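Local coordinates for Thiol:disulfide interchange protein DsbC (Haemophilus influenzae, PDB 1T3B) that probably forms and isomerises disulfide bonds in periplasmic proteins, working as a homodimer with a redox-active cysteine pair in a thioredoxin-like domain, at residues V68-S73 and G174-V179; K75-V80 and V167-E172; C98-L103 and G194-P199; F123-M128 and R180-I185; I139-D144 and E160-N165. All coordinates share one frame; numbering follows the deposited sequence.

Contact 1. Residues V68-S73 and G174-V179; sequences VDKLNS and GIQFGV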
# COMPACT_ATOMS: atom_id res chain seq x y z
N VAL A 68 5.66 -18.11 5.44
CA VAL A 68 6.55 -19.14 5.97
C VAL A 68 6.12 -20.56 5.60
O VAL A 68 6.96 -21.39 5.25
CB VAL A 68 6.66 -19.07 7.50
CG1 VAL A 68 5.40 -19.63 8.14
CG2 VAL A 68 7.86 -19.83 7.97
N ASP A 69 4.83 -20.84 5.67
CA ASP A 69 4.32 -22.16 5.32
C ASP A 69 4.72 -22.44 3.87
O ASP A 69 5.14 -23.54 3.52
CB ASP A 69 2.79 -22.24 5.44
CG ASP A 69 2.30 -21.93 6.84
OD1 ASP A 69 3.07 -22.08 7.82
OD2 ASP A 69 1.11 -21.55 6.97
N LYS A 70 4.57 -21.42 3.02
CA LYS A 70 4.92 -21.51 1.61
C LYS A 70 6.36 -21.99 1.50
O LYS A 70 6.65 -22.99 0.85
CB LYS A 70 4.77 -20.12 0.97
CG LYS A 70 5.30 -19.97 -0.45
CD LYS A 70 4.35 -20.54 -1.46
CE LYS A 70 4.56 -19.88 -2.82
NZ LYS A 70 4.54 -18.39 -2.73
N LEU A 71 7.27 -21.29 2.17
CA LEU A 71 8.69 -21.63 2.18
C LEU A 71 8.87 -23.07 2.67
O LEU A 71 9.30 -23.94 1.91
CB LEU A 71 9.45 -20.66 3.08
CG LEU A 71 10.92 -20.93 3.36
CD1 LEU A 71 11.67 -19.63 3.54
CD2 LEU A 71 11.03 -21.76 4.59
N ASN A 72 8.55 -23.32 3.93
CA ASN A 72 8.67 -24.65 4.48
C ASN A 72 8.18 -25.69 3.50
O ASN A 72 8.78 -26.74 3.34
CB ASN A 72 7.88 -24.76 5.77
CG ASN A 72 8.65 -24.23 6.94
OD1 ASN A 72 9.85 -24.02 6.84
ND2 ASN A 72 7.98 -24.04 8.07
N SER A 73 7.08 -25.40 2.82
CA SER A 73 6.54 -26.35 1.87
C SER A 73 7.53 -26.77 0.78
O SER A 73 7.21 -27.58 -0.07
CB SER A 73 5.28 -25.78 1.21
OG SER A 73 5.62 -25.01 0.06
N GLY A 174 11.62 -15.57 -2.58
CA GLY A 174 12.55 -14.71 -1.86
C GLY A 174 12.12 -13.27 -1.94
O GLY A 174 12.16 -12.53 -0.95
N ILE A 175 11.70 -12.86 -3.12
CA ILE A 175 11.24 -11.49 -3.30
C ILE A 175 10.06 -11.24 -2.38
O ILE A 175 10.01 -10.22 -1.69
CB ILE A 175 10.87 -11.22 -4.76
CG1 ILE A 175 12.13 -11.36 -5.61
CG2 ILE A 175 10.29 -9.82 -4.90
CD1 ILE A 175 11.95 -11.00 -7.06
N GLN A 176 9.12 -12.18 -2.34
CA GLN A 176 7.96 -12.05 -1.46
C GLN A 176 8.43 -11.74 -0.05
O GLN A 176 7.82 -10.94 0.67
CB GLN A 176 7.15 -13.34 -1.44
CG GLN A 176 6.40 -13.64 -2.72
CD GLN A 176 5.49 -14.85 -2.57
OE1 GLN A 176 4.71 -14.92 -1.62
NE2 GLN A 176 5.59 -15.80 -3.50
N PHE A 177 9.52 -12.38 0.35
CA PHE A 177 10.07 -12.17 1.68
C PHE A 177 10.81 -10.83 1.76
O PHE A 177 11.09 -10.33 2.85
CB PHE A 177 11.02 -13.31 2.03
CG PHE A 177 10.37 -14.43 2.78
CD1 PHE A 177 10.10 -14.31 4.14
CD2 PHE A 177 9.98 -15.59 2.12
CE1 PHE A 177 9.45 -15.33 4.83
CE2 PHE A 177 9.34 -16.62 2.80
CZ PHE A 177 9.07 -16.49 4.16
N GLY A 178 11.14 -10.26 0.61
CA GLY A 178 11.86 -9.00 0.61
C GLY A 178 13.36 -9.19 0.54
O GLY A 178 14.12 -8.35 1.01
N VAL A 179 13.81 -10.30 -0.04
CA VAL A 179 15.25 -10.52 -0.13
C VAL A 179 15.78 -9.53 -1.16
O VAL A 179 15.25 -9.43 -2.26
CB VAL A 179 15.58 -11.96 -0.58
CG1 VAL A 179 17.09 -12.22 -0.41
CG2 VAL A 179 14.78 -12.95 0.24

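Contact 2. Residues K75-V80 and V167-E172; sequences KDEMIV and VKKHYE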
# COMPACT_ATOMS: atom_id res chain seq x y z
N LYS A 75 10.75 -27.66 1.65
CA LYS A 75 11.69 -28.48 2.39
C LYS A 75 12.49 -29.49 1.54
O LYS A 75 13.71 -29.53 1.65
CB LYS A 75 10.91 -29.20 3.50
CG LYS A 75 11.63 -30.32 4.23
CD LYS A 75 10.69 -31.00 5.22
CE LYS A 75 11.30 -32.29 5.77
NZ LYS A 75 10.39 -32.97 6.73
N ASP A 76 11.82 -30.27 0.70
CA ASP A 76 12.50 -31.27 -0.12
C ASP A 76 13.24 -30.74 -1.34
O ASP A 76 13.59 -31.50 -2.24
CB ASP A 76 11.51 -32.35 -0.59
CG ASP A 76 10.83 -33.05 0.57
OD1 ASP A 76 11.50 -33.32 1.59
OD2 ASP A 76 9.62 -33.36 0.46
N GLU A 77 13.47 -29.43 -1.37
CA GLU A 77 14.17 -28.79 -2.48
C GLU A 77 15.36 -28.04 -1.91
O GLU A 77 16.28 -27.64 -2.62
CB GLU A 77 13.23 -27.83 -3.20
CG GLU A 77 12.23 -28.54 -4.09
CD GLU A 77 11.17 -27.64 -4.65
OE1 GLU A 77 11.50 -26.53 -5.12
OE2 GLU A 77 9.98 -28.03 -4.64
N MET A 78 15.31 -27.89 -0.59
CA MET A 78 16.35 -27.22 0.15
C MET A 78 17.55 -28.13 0.28
O MET A 78 17.41 -29.34 0.37
CB MET A 78 15.83 -26.84 1.54
CG MET A 78 14.77 -25.77 1.49
SD MET A 78 13.90 -25.57 3.05
CE MET A 78 12.36 -25.00 2.45
N ILE A 79 18.75 -27.54 0.25
CA ILE A 79 19.97 -28.30 0.39
C ILE A 79 20.38 -28.18 1.86
O ILE A 79 21.04 -27.23 2.25
CB ILE A 79 21.05 -27.74 -0.54
CG1 ILE A 79 20.53 -27.77 -1.98
CG2 ILE A 79 22.32 -28.58 -0.40
CD1 ILE A 79 21.57 -27.56 -3.05
N VAL A 80 19.96 -29.15 2.66
CA VAL A 80 20.20 -29.15 4.10
C VAL A 80 21.55 -29.62 4.63
O VAL A 80 22.16 -30.53 4.09
CB VAL A 80 19.11 -29.99 4.82
CG1 VAL A 80 19.08 -29.67 6.29
CG2 VAL A 80 17.77 -29.74 4.18
N VAL A 167 14.86 -22.99 -9.16
CA VAL A 167 15.61 -21.86 -8.67
C VAL A 167 14.72 -20.64 -8.85
O VAL A 167 14.74 -19.70 -8.06
CB VAL A 167 16.94 -21.67 -9.43
CG1 VAL A 167 17.96 -22.67 -8.92
CG2 VAL A 167 16.73 -21.87 -10.91
N LYS A 168 13.90 -20.69 -9.90
CA LYS A 168 12.98 -19.61 -10.19
C LYS A 168 11.93 -19.55 -9.09
O LYS A 168 11.64 -18.48 -8.56
CB LYS A 168 12.32 -19.84 -11.55
CG LYS A 168 11.54 -18.67 -12.10
CD LYS A 168 11.13 -18.93 -13.55
CE LYS A 168 10.15 -17.89 -14.04
NZ LYS A 168 8.95 -17.82 -13.15
N LYS A 169 11.37 -20.70 -8.74
CA LYS A 169 10.36 -20.73 -7.69
C LYS A 169 10.96 -20.24 -6.37
O LYS A 169 10.31 -19.54 -5.61
CB LYS A 169 9.79 -22.14 -7.52
CG LYS A 169 8.74 -22.27 -6.42
CD LYS A 169 8.00 -23.60 -6.51
CE LYS A 169 8.93 -24.79 -6.29
NZ LYS A 169 8.22 -26.08 -6.54
N HIS A 170 12.22 -20.58 -6.12
CA HIS A 170 12.89 -20.15 -4.90
C HIS A 170 13.14 -18.65 -4.96
O HIS A 170 13.06 -17.95 -3.95
CB HIS A 170 14.24 -20.87 -4.74
CG HIS A 170 14.11 -22.32 -4.41
ND1 HIS A 170 15.19 -23.16 -4.32
CD2 HIS A 170 13.02 -23.07 -4.11
CE1 HIS A 170 14.78 -24.37 -3.99
NE2 HIS A 170 13.46 -24.34 -3.85
N TYR A 171 13.46 -18.16 -6.14
CA TYR A 171 13.72 -16.75 -6.35
C TYR A 171 12.48 -15.92 -6.02
O TYR A 171 12.51 -15.04 -5.17
CB TYR A 171 14.10 -16.53 -7.79
CG TYR A 171 14.52 -15.13 -8.08
CD1 TYR A 171 15.84 -14.75 -7.97
CD2 TYR A 171 13.58 -14.18 -8.48
CE1 TYR A 171 16.23 -13.44 -8.24
CE2 TYR A 171 13.96 -12.87 -8.75
CZ TYR A 171 15.28 -12.51 -8.63
OH TYR A 171 15.67 -11.22 -8.91
N GLU A 172 11.40 -16.21 -6.72
CA GLU A 172 10.15 -15.51 -6.52
C GLU A 172 9.69 -15.52 -5.07
O GLU A 172 9.14 -14.53 -4.59
CB GLU A 172 9.10 -16.11 -7.44
CG GLU A 172 9.56 -16.13 -8.90
CD GLU A 172 8.60 -16.86 -9.80
OE1 GLU A 172 8.09 -17.92 -9.39
OE2 GLU A 172 8.38 -16.38 -10.94

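Contact 3. Residues C98-L103 and G194-P199; sequences CHYCHL and GGYLKP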
# COMPACT_ATOMS: atom_id res chain seq x y z
N CYS A 98 28.54 -15.27 -4.73
CA CYS A 98 28.53 -14.27 -3.67
C CYS A 98 29.52 -14.59 -2.54
O CYS A 98 29.38 -15.58 -1.83
CB CYS A 98 27.08 -14.12 -3.16
SG CYS A 98 26.80 -13.92 -1.37
N HIS A 99 30.52 -13.72 -2.39
CA HIS A 99 31.56 -13.88 -1.37
C HIS A 99 31.11 -14.24 0.03
O HIS A 99 31.70 -15.11 0.68
CB HIS A 99 32.42 -12.61 -1.30
CG HIS A 99 33.46 -12.64 -0.22
ND1 HIS A 99 33.45 -11.77 0.85
CD2 HIS A 99 34.55 -13.44 -0.04
CE1 HIS A 99 34.48 -12.03 1.64
NE2 HIS A 99 35.16 -13.03 1.12
N TYR A 100 30.07 -13.56 0.51
CA TYR A 100 29.57 -13.81 1.86
C TYR A 100 28.73 -15.08 1.95
O TYR A 100 28.66 -15.70 3.00
CB TYR A 100 28.78 -12.59 2.36
CG TYR A 100 29.68 -11.48 2.89
CD1 TYR A 100 30.37 -11.63 4.09
CD2 TYR A 100 29.86 -10.30 2.17
CE1 TYR A 100 31.22 -10.64 4.56
CE2 TYR A 100 30.71 -9.30 2.64
CZ TYR A 100 31.39 -9.48 3.83
OH TYR A 100 32.23 -8.51 4.29
N CYS A 101 28.08 -15.45 0.86
CA CYS A 101 27.31 -16.68 0.86
C CYS A 101 28.41 -17.73 0.97
O CYS A 101 28.29 -18.71 1.70
CB CYS A 101 26.56 -16.86 -0.45
SG CYS A 101 25.52 -15.45 -0.90
N HIS A 102 29.48 -17.50 0.23
CA HIS A 102 30.59 -18.43 0.26
C HIS A 102 31.11 -18.58 1.68
O HIS A 102 31.16 -19.69 2.21
CB HIS A 102 31.71 -17.95 -0.65
CG HIS A 102 32.96 -18.76 -0.52
ND1 HIS A 102 33.06 -20.05 -1.01
CD2 HIS A 102 34.13 -18.50 0.10
CE1 HIS A 102 34.25 -20.54 -0.70
NE2 HIS A 102 34.92 -19.62 -0.03
N LEU A 103 31.48 -17.46 2.28
CA LEU A 103 32.01 -17.42 3.64
C LEU A 103 31.08 -18.13 4.61
O LEU A 103 31.51 -18.96 5.40
CB LEU A 103 32.21 -15.97 4.08
CG LEU A 103 32.92 -15.75 5.41
CD1 LEU A 103 34.33 -16.28 5.30
CD2 LEU A 103 32.94 -14.26 5.77
N GLY A 194 17.91 -11.03 7.02
CA GLY A 194 18.62 -10.94 5.75
C GLY A 194 19.96 -10.22 5.81
O GLY A 194 20.02 -9.03 6.13
N GLY A 195 21.02 -10.95 5.48
CA GLY A 195 22.36 -10.38 5.49
C GLY A 195 23.29 -11.38 6.14
O GLY A 195 22.84 -12.25 6.86
N TYR A 196 24.58 -11.28 5.89
CA TYR A 196 25.49 -12.22 6.50
C TYR A 196 25.58 -12.00 8.00
O TYR A 196 25.51 -10.87 8.48
CB TYR A 196 26.89 -12.10 5.90
CG TYR A 196 27.94 -12.95 6.59
CD1 TYR A 196 27.77 -14.33 6.74
CD2 TYR A 196 29.11 -12.37 7.09
CE1 TYR A 196 28.75 -15.11 7.35
CE2 TYR A 196 30.09 -13.15 7.70
CZ TYR A 196 29.91 -14.51 7.83
OH TYR A 196 30.90 -15.28 8.43
N LEU A 197 25.72 -13.10 8.72
CA LEU A 197 25.84 -13.09 10.17
C LEU A 197 26.69 -14.29 10.56
O LEU A 197 26.30 -15.42 10.30
CB LEU A 197 24.47 -13.23 10.85
CG LEU A 197 23.59 -11.99 11.03
CD1 LEU A 197 22.26 -12.40 11.63
CD2 LEU A 197 24.27 -11.01 11.93
N LYS A 198 27.86 -14.02 11.15
CA LYS A 198 28.76 -15.09 11.58
C LYS A 198 28.02 -16.04 12.53
O LYS A 198 26.97 -15.70 13.08
CB LYS A 198 30.01 -14.48 12.24
CG LYS A 198 29.74 -13.42 13.30
CD LYS A 198 30.97 -12.54 13.56
CE LYS A 198 32.11 -13.31 14.20
NZ LYS A 198 33.34 -12.47 14.37
N PRO A 199 28.55 -17.26 12.72
CA PRO A 199 27.91 -18.24 13.60
C PRO A 199 27.35 -17.62 14.88
O PRO A 199 26.13 -17.44 15.00
CB PRO A 199 29.03 -19.23 13.88
CG PRO A 199 29.81 -19.20 12.62
CD PRO A 199 29.88 -17.73 12.30

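Contact 4. Residues F123-M128 and R180-I185; sequences FPRAGM and RGTPSI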
# COMPACT_ATOMS: atom_id res chain seq x y z
N PHE A 123 18.85 -18.29 -4.83
CA PHE A 123 18.47 -16.93 -5.11
C PHE A 123 19.40 -16.33 -6.14
O PHE A 123 20.29 -15.57 -5.79
CB PHE A 123 18.49 -16.08 -3.84
CG PHE A 123 17.81 -14.76 -4.00
CD1 PHE A 123 16.42 -14.66 -3.91
CD2 PHE A 123 18.54 -13.62 -4.33
CE1 PHE A 123 15.78 -13.46 -4.14
CE2 PHE A 123 17.90 -12.41 -4.57
CZ PHE A 123 16.52 -12.33 -4.47
N PRO A 124 19.23 -16.71 -7.41
CA PRO A 124 20.10 -16.15 -8.46
C PRO A 124 19.76 -14.67 -8.72
O PRO A 124 18.78 -14.34 -9.39
CB PRO A 124 19.85 -17.06 -9.66
CG PRO A 124 18.52 -17.65 -9.40
CD PRO A 124 18.51 -17.89 -7.92
N ARG A 125 20.61 -13.80 -8.17
CA ARG A 125 20.45 -12.36 -8.27
C ARG A 125 20.37 -11.78 -9.68
O ARG A 125 19.43 -11.06 -10.00
CB ARG A 125 21.57 -11.68 -7.47
CG ARG A 125 21.51 -11.96 -5.98
CD ARG A 125 22.74 -11.46 -5.26
NE ARG A 125 23.97 -12.01 -5.80
CZ ARG A 125 25.18 -11.79 -5.30
NH1 ARG A 125 25.31 -11.03 -4.22
NH2 ARG A 125 26.25 -12.32 -5.87
N ALA A 126 21.37 -12.08 -10.51
CA ALA A 126 21.41 -11.59 -11.89
C ALA A 126 20.36 -12.30 -12.75
O ALA A 126 20.64 -12.75 -13.87
CB ALA A 126 22.81 -11.79 -12.48
N GLY A 127 19.14 -12.40 -12.22
CA GLY A 127 18.06 -13.05 -12.93
C GLY A 127 18.34 -14.49 -13.34
O GLY A 127 19.44 -15.01 -13.15
N MET A 128 17.33 -15.13 -13.94
CA MET A 128 17.41 -16.52 -14.38
C MET A 128 17.94 -16.62 -15.80
O MET A 128 17.73 -17.62 -16.48
CB MET A 128 16.02 -17.16 -14.37
CG MET A 128 15.11 -16.67 -13.28
SD MET A 128 15.63 -17.22 -11.66
CE MET A 128 15.46 -18.93 -11.87
N ARG A 180 16.83 -8.81 -0.79
CA ARG A 180 17.40 -7.82 -1.69
C ARG A 180 18.90 -8.03 -1.90
O ARG A 180 19.60 -7.18 -2.46
CB ARG A 180 17.11 -6.42 -1.14
CG ARG A 180 15.63 -6.18 -0.93
CD ARG A 180 15.36 -4.84 -0.30
NE ARG A 180 15.96 -3.74 -1.05
CZ ARG A 180 15.63 -2.46 -0.91
NH1 ARG A 180 14.70 -2.10 -0.04
NH2 ARG A 180 16.24 -1.54 -1.65
N GLY A 181 19.38 -9.17 -1.46
CA GLY A 181 20.79 -9.48 -1.61
C GLY A 181 21.04 -10.80 -0.92
O GLY A 181 20.13 -11.37 -0.32
N THR A 182 22.28 -11.29 -0.98
CA THR A 182 22.59 -12.56 -0.35
C THR A 182 23.92 -12.53 0.39
O THR A 182 24.82 -11.79 0.03
CB THR A 182 22.60 -13.71 -1.40
OG1 THR A 182 23.46 -13.35 -2.49
CG2 THR A 182 21.20 -13.95 -1.94
N PRO A 183 24.05 -13.35 1.43
CA PRO A 183 23.02 -14.27 1.92
C PRO A 183 21.92 -13.56 2.69
O PRO A 183 22.07 -12.41 3.10
CB PRO A 183 23.82 -15.21 2.81
CG PRO A 183 24.83 -14.31 3.39
CD PRO A 183 25.29 -13.51 2.20
N SER A 184 20.81 -14.26 2.88
CA SER A 184 19.69 -13.71 3.63
C SER A 184 19.09 -14.88 4.39
O SER A 184 18.58 -15.81 3.79
CB SER A 184 18.65 -13.09 2.69
OG SER A 184 19.17 -11.97 2.00
N ILE A 185 19.18 -14.81 5.72
CA ILE A 185 18.69 -15.84 6.63
C ILE A 185 17.24 -15.62 7.06
O ILE A 185 16.92 -14.60 7.66
CB ILE A 185 19.52 -15.87 7.93
CG1 ILE A 185 20.99 -16.17 7.64
CG2 ILE A 185 18.93 -16.88 8.86
CD1 ILE A 185 21.85 -14.95 7.39

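Contact 5. Residues I139-D144 and E160-N165; sequences IWTAKD and EVKTPN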
# COMPACT_ATOMS: atom_id res chain seq x y z
N ILE A 139 22.63 -27.67 -9.90
CA ILE A 139 23.00 -28.01 -8.53
C ILE A 139 21.83 -28.39 -7.64
O ILE A 139 21.91 -29.37 -6.91
CB ILE A 139 23.75 -26.85 -7.84
CG1 ILE A 139 25.06 -26.58 -8.55
CG2 ILE A 139 24.02 -27.20 -6.40
CD1 ILE A 139 25.76 -25.33 -8.06
N TRP A 140 20.76 -27.62 -7.70
CA TRP A 140 19.60 -27.85 -6.85
C TRP A 140 18.76 -29.08 -7.19
O TRP A 140 18.00 -29.57 -6.35
CB TRP A 140 18.71 -26.60 -6.85
CG TRP A 140 18.80 -25.82 -5.58
CD1 TRP A 140 17.96 -25.89 -4.50
CD2 TRP A 140 19.85 -24.92 -5.22
NE1 TRP A 140 18.43 -25.09 -3.49
CE2 TRP A 140 19.58 -24.48 -3.90
CE3 TRP A 140 20.98 -24.44 -5.87
CZ2 TRP A 140 20.42 -23.60 -3.23
CZ3 TRP A 140 21.80 -23.56 -5.22
CH2 TRP A 140 21.52 -23.15 -3.91
N THR A 141 18.91 -29.57 -8.42
CA THR A 141 18.16 -30.74 -8.90
C THR A 141 19.04 -31.97 -9.13
O THR A 141 18.55 -33.02 -9.56
CB THR A 141 17.44 -30.43 -10.22
OG1 THR A 141 18.39 -29.99 -11.19
CG2 THR A 141 16.38 -29.36 -10.02
N ALA A 142 20.33 -31.84 -8.83
CA ALA A 142 21.29 -32.92 -9.01
C ALA A 142 20.89 -34.20 -8.27
O ALA A 142 19.83 -34.23 -7.66
CB ALA A 142 22.65 -32.45 -8.54
N LYS A 143 21.72 -35.24 -8.33
CA LYS A 143 21.39 -36.50 -7.64
C LYS A 143 21.66 -36.44 -6.14
O LYS A 143 21.07 -37.19 -5.37
CB LYS A 143 22.14 -37.67 -8.28
CG LYS A 143 21.23 -38.60 -9.08
CD LYS A 143 21.95 -39.86 -9.58
CE LYS A 143 22.70 -40.57 -8.46
NZ LYS A 143 21.87 -40.73 -7.24
N ASP A 144 22.57 -35.55 -5.75
CA ASP A 144 22.95 -35.31 -4.35
C ASP A 144 23.39 -33.84 -4.27
O ASP A 144 24.58 -33.54 -4.35
CB ASP A 144 24.11 -36.23 -3.94
CG ASP A 144 24.46 -36.13 -2.44
OD1 ASP A 144 24.80 -37.17 -1.84
OD2 ASP A 144 24.41 -35.01 -1.87
N GLU A 160 27.60 -29.36 -17.64
CA GLU A 160 26.31 -29.32 -18.31
C GLU A 160 25.47 -28.26 -17.61
O GLU A 160 26.02 -27.48 -16.83
CB GLU A 160 25.65 -30.70 -18.27
CG GLU A 160 25.66 -31.38 -16.92
CD GLU A 160 24.68 -30.76 -15.93
OE1 GLU A 160 24.89 -29.59 -15.54
OE2 GLU A 160 23.71 -31.44 -15.54
N VAL A 161 24.17 -28.22 -17.85
CA VAL A 161 23.36 -27.20 -17.19
C VAL A 161 21.90 -27.34 -17.55
O VAL A 161 21.57 -27.77 -18.65
CB VAL A 161 23.85 -25.79 -17.59
CG1 VAL A 161 22.70 -24.95 -18.11
CG2 VAL A 161 24.51 -25.12 -16.41
N LYS A 162 21.04 -26.94 -16.62
CA LYS A 162 19.60 -27.02 -16.82
C LYS A 162 18.97 -25.64 -16.96
O LYS A 162 19.63 -24.62 -16.80
CB LYS A 162 18.94 -27.76 -15.64
CG LYS A 162 19.41 -29.19 -15.44
CD LYS A 162 18.70 -29.85 -14.25
CE LYS A 162 19.29 -31.22 -13.89
NZ LYS A 162 20.69 -31.17 -13.36
N THR A 163 17.68 -25.61 -17.26
CA THR A 163 16.95 -24.36 -17.42
C THR A 163 16.24 -23.99 -16.13
O THR A 163 15.50 -24.79 -15.56
CB THR A 163 15.91 -24.46 -18.56
OG1 THR A 163 16.60 -24.52 -19.82
CG2 THR A 163 14.99 -23.25 -18.56
N PRO A 164 16.47 -22.76 -15.65
CA PRO A 164 15.88 -22.23 -14.42
C PRO A 164 14.43 -22.65 -14.28
O PRO A 164 13.64 -22.53 -15.22
CB PRO A 164 16.06 -20.74 -14.60
CG PRO A 164 17.39 -20.67 -15.28
CD PRO A 164 17.24 -21.72 -16.34
N ASN A 165 14.08 -23.14 -13.09
CA ASN A 165 12.73 -23.60 -12.80
C ASN A 165 12.49 -23.62 -11.31
O ASN A 165 11.66 -22.88 -10.80
CB ASN A 165 12.52 -25.00 -13.37
CG ASN A 165 11.13 -25.56 -13.06
OD1 ASN A 165 10.83 -26.72 -13.36
ND2 ASN A 165 10.28 -24.74 -12.44

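Contact 1. Residues V68-S73 and G174-V179
The ring of Phe177 reaches across to helix 63-72 and meets it at two points along one turn. Its CE2 lies 3.9 Å from CD1 of Leu71 and 4.1 Å from CB of the same residue, while its CZ comes within 4.0 Å of the backbone N of Val68. Both approaches are oblique to the ring, and the side chains of Leu71 and Phe177 cross at about a right angle. With CG of Leu71 opposite its own backbone N (chi1 173°), the branch reaches toward helix 166-177, where Leu173 also packs on it; Thr91 of strand 88-94 touches it too. This is the close, largely apolar part. The other side is polar and looser: Lys70, bent at chi2 and chi4, crosses Gln176 at about a right angle, bringing its NZ near the amide of this exposed residue. Past Phe177 the helix stops in a Schellman motif: Gly178 has a positive phi of 92°, its N bonds to Ile175 O (2.6 Å) and Val179 N to Gly174 O (2.9 Å). The pairing thus joins helix 63-72, leading out of the N-terminal region, to a helix end of the thioredoxin-like domain, the linker-helix packing of the DsbC architecture.

Contact 2. Residues K75-V80 and V167-E172
Glu77 lays its CB against the edge of the His170 ring, in the ring plane and 3.6 Å from NE2, and its carboxylate continues on to two partners. The site lies where the chain enters the thioredoxin-like fold: strand 79-81, an outer strand of the mixed sheet, follows directly, and helix 166-177 packs on the neighbouring strand 116-122. The carboxylate and imidazole planes are 17° apart, yet the bond from His170 NE2 to Glu77 OE1 is weak, 3.2 Å long and bent to 128° at the hydrogen. ND1 accepts a hydrogen bond from the backbone N of Ala122, tying the ring to the end of strand 116-122, and Trp140 of helix 131-141 meets it steeply. The bonds are consistent with a neutral imidazole protonated on NE2. Lys169, extended until a bend at chi3 (63°), crosses Glu77 at about a right angle and closes a salt bridge, its NZ standing 3.2 Å from Glu77 OE2 on the syn lone pair.

Contact 3. Residues C98-L103 and G194-P199
The hydroxyl of Tyr196 is hydrogen-bonded to NE2 of Gln107, which lies just beyond helix 99-105, and the same oxygen rests on Leu103, whose CD2 is 3.5 Å from OH of Tyr196. The polar tip is thereby anchored while the ring behind it packs against the helix. Along its CE2 side the Tyr196 ring takes CD2 of Leu103 at 3.6 Å, the two side chains crossing at about a right angle. Tyr100, one turn earlier, supplies the second neighbour: its CD1 is 3.3 Å from CD2 of Tyr196. The ring centroids are 5.3 Å apart and the planes inclined by 34°, a geometry that is neither a stack nor an edge-to-face pair. Tyr196 has CG opposite its backbone N (chi1 174°), which swings the ring out of the loop toward the helix. Above one of its faces lies the backbone N of Lys198, the N-cap residue of helix 199-208. Tyr100 is exposed; Tyr196, only partly so, also touches Tyr111 of helix 108-113. Cys98, at the N-cap of helix 99-105, and Cys101 are joined by a disulfide, SG to SG 2.1 Å. Tyr100 sits between the two cysteines, so its packing on Tyr196 ties the loop 194-199 to the redox-active CxxC motif, which stands at a helix start as in thioredoxins.

Contact 4. Residues F123-M128 and R180-I185
From CB of Thr182 the side chain forks toward the loop 123-128, and its two branches find different partners. CG2, opposite the carbonyl carbon, leans on Phe123, lying 3.6 Å from CD2 and 3.9 Å from CB of that residue, obliquely to the ring. OG1, set between the backbone N and carbonyl carbon (chi1 53°), goes to Arg125 instead. It sits 3.4 Å from CD of Arg125 and over one face of the guanidinium, with NH1 of Arg125 also 3.4 Å away but badly angled, so no hydrogen bond forms. Arg125 bends at chi3 (-56°) to present that face, and its side chain touches Thr97 and Cys98. Phe123 also makes a ring stack with Tyr171 of helix 166-177. The peptide bond before Pro183 is cis, and Ser184 OG bonds to Gly181 O at 2.6 Å across the turn. A cis-proline loop facing the CxxC helix is a hallmark of the thioredoxin fold; Thr182 also touches both cysteines. Without a hydrogen bond to Thr182, the guanidinium is placed by packing and by its other partners, and it lies beside the redox-active disulfide.

Contact 5. Residues I139-D144 and E160-N165
The nearest alpha carbons, CA of Thr141 and CA of Lys162, are 8.9 Å apart, and the span between the C-terminal part of helix 131-141 and the irregular segment 160-165 is bridged by these two side chains alone. They run past each other in opposite directions. OG1 of Thr141 touches the methylene chain of Lys162, 3.1 Å from its CD and likewise 3.1 Å from its CE. The ammonium lies a little farther on: NZ of Lys162 is 3.4 Å from OG1 of Thr141, at an angle too poor for a hydrogen bond. That hydroxyl is already engaged, since OG1 of Thr141 is hydrogen-bonded to O of Glu137 one turn back in its own helix; its position between the backbone N and the carbonyl carbon (chi1 57°) turns it back for this bond. Helices 131-141 and 145-153 belong to the helical insertion that DsbC-type proteins carry within the thioredoxin fold, and segment 160-165 is the connection leading into helix 166-177. Lys162 is straight as far as CE and bends only at chi4 (66°), which brings NZ toward Glu160 of its own segment: NZ of Lys162 stands 3.7 Å from OE2 of Glu160, a long salt bridge. Its chain also touches Glu137. Farther along, the Asp144 side chain caps helix 145-153 through a weak bond from the backbone N of Phe147 to its OD2.

Along the chain, contact 5 is nested in the loops closed by all the others, contact 2 within contact 1, and contact 4 within contact 3. Contacts 1 and 2 share helix 166-177, their centres about 10 Å apart, and join it to helix 63-72 and to the approach to strand 79-81. Contacts 3 and 4, about 12 Å apart between centres, meet at the redox-active disulfide, where Cys101 SG lies 3.3 Å from Thr182 OG1. Contact 5 is farthest from that site, about 23 Å from contact 3 between centres, but touches contact 2 through Trp140 and contact 4 through Pro164. The redox site lies apart from the linker-helix packing, contacts 1 and 3 being about 19 Å apart between centres.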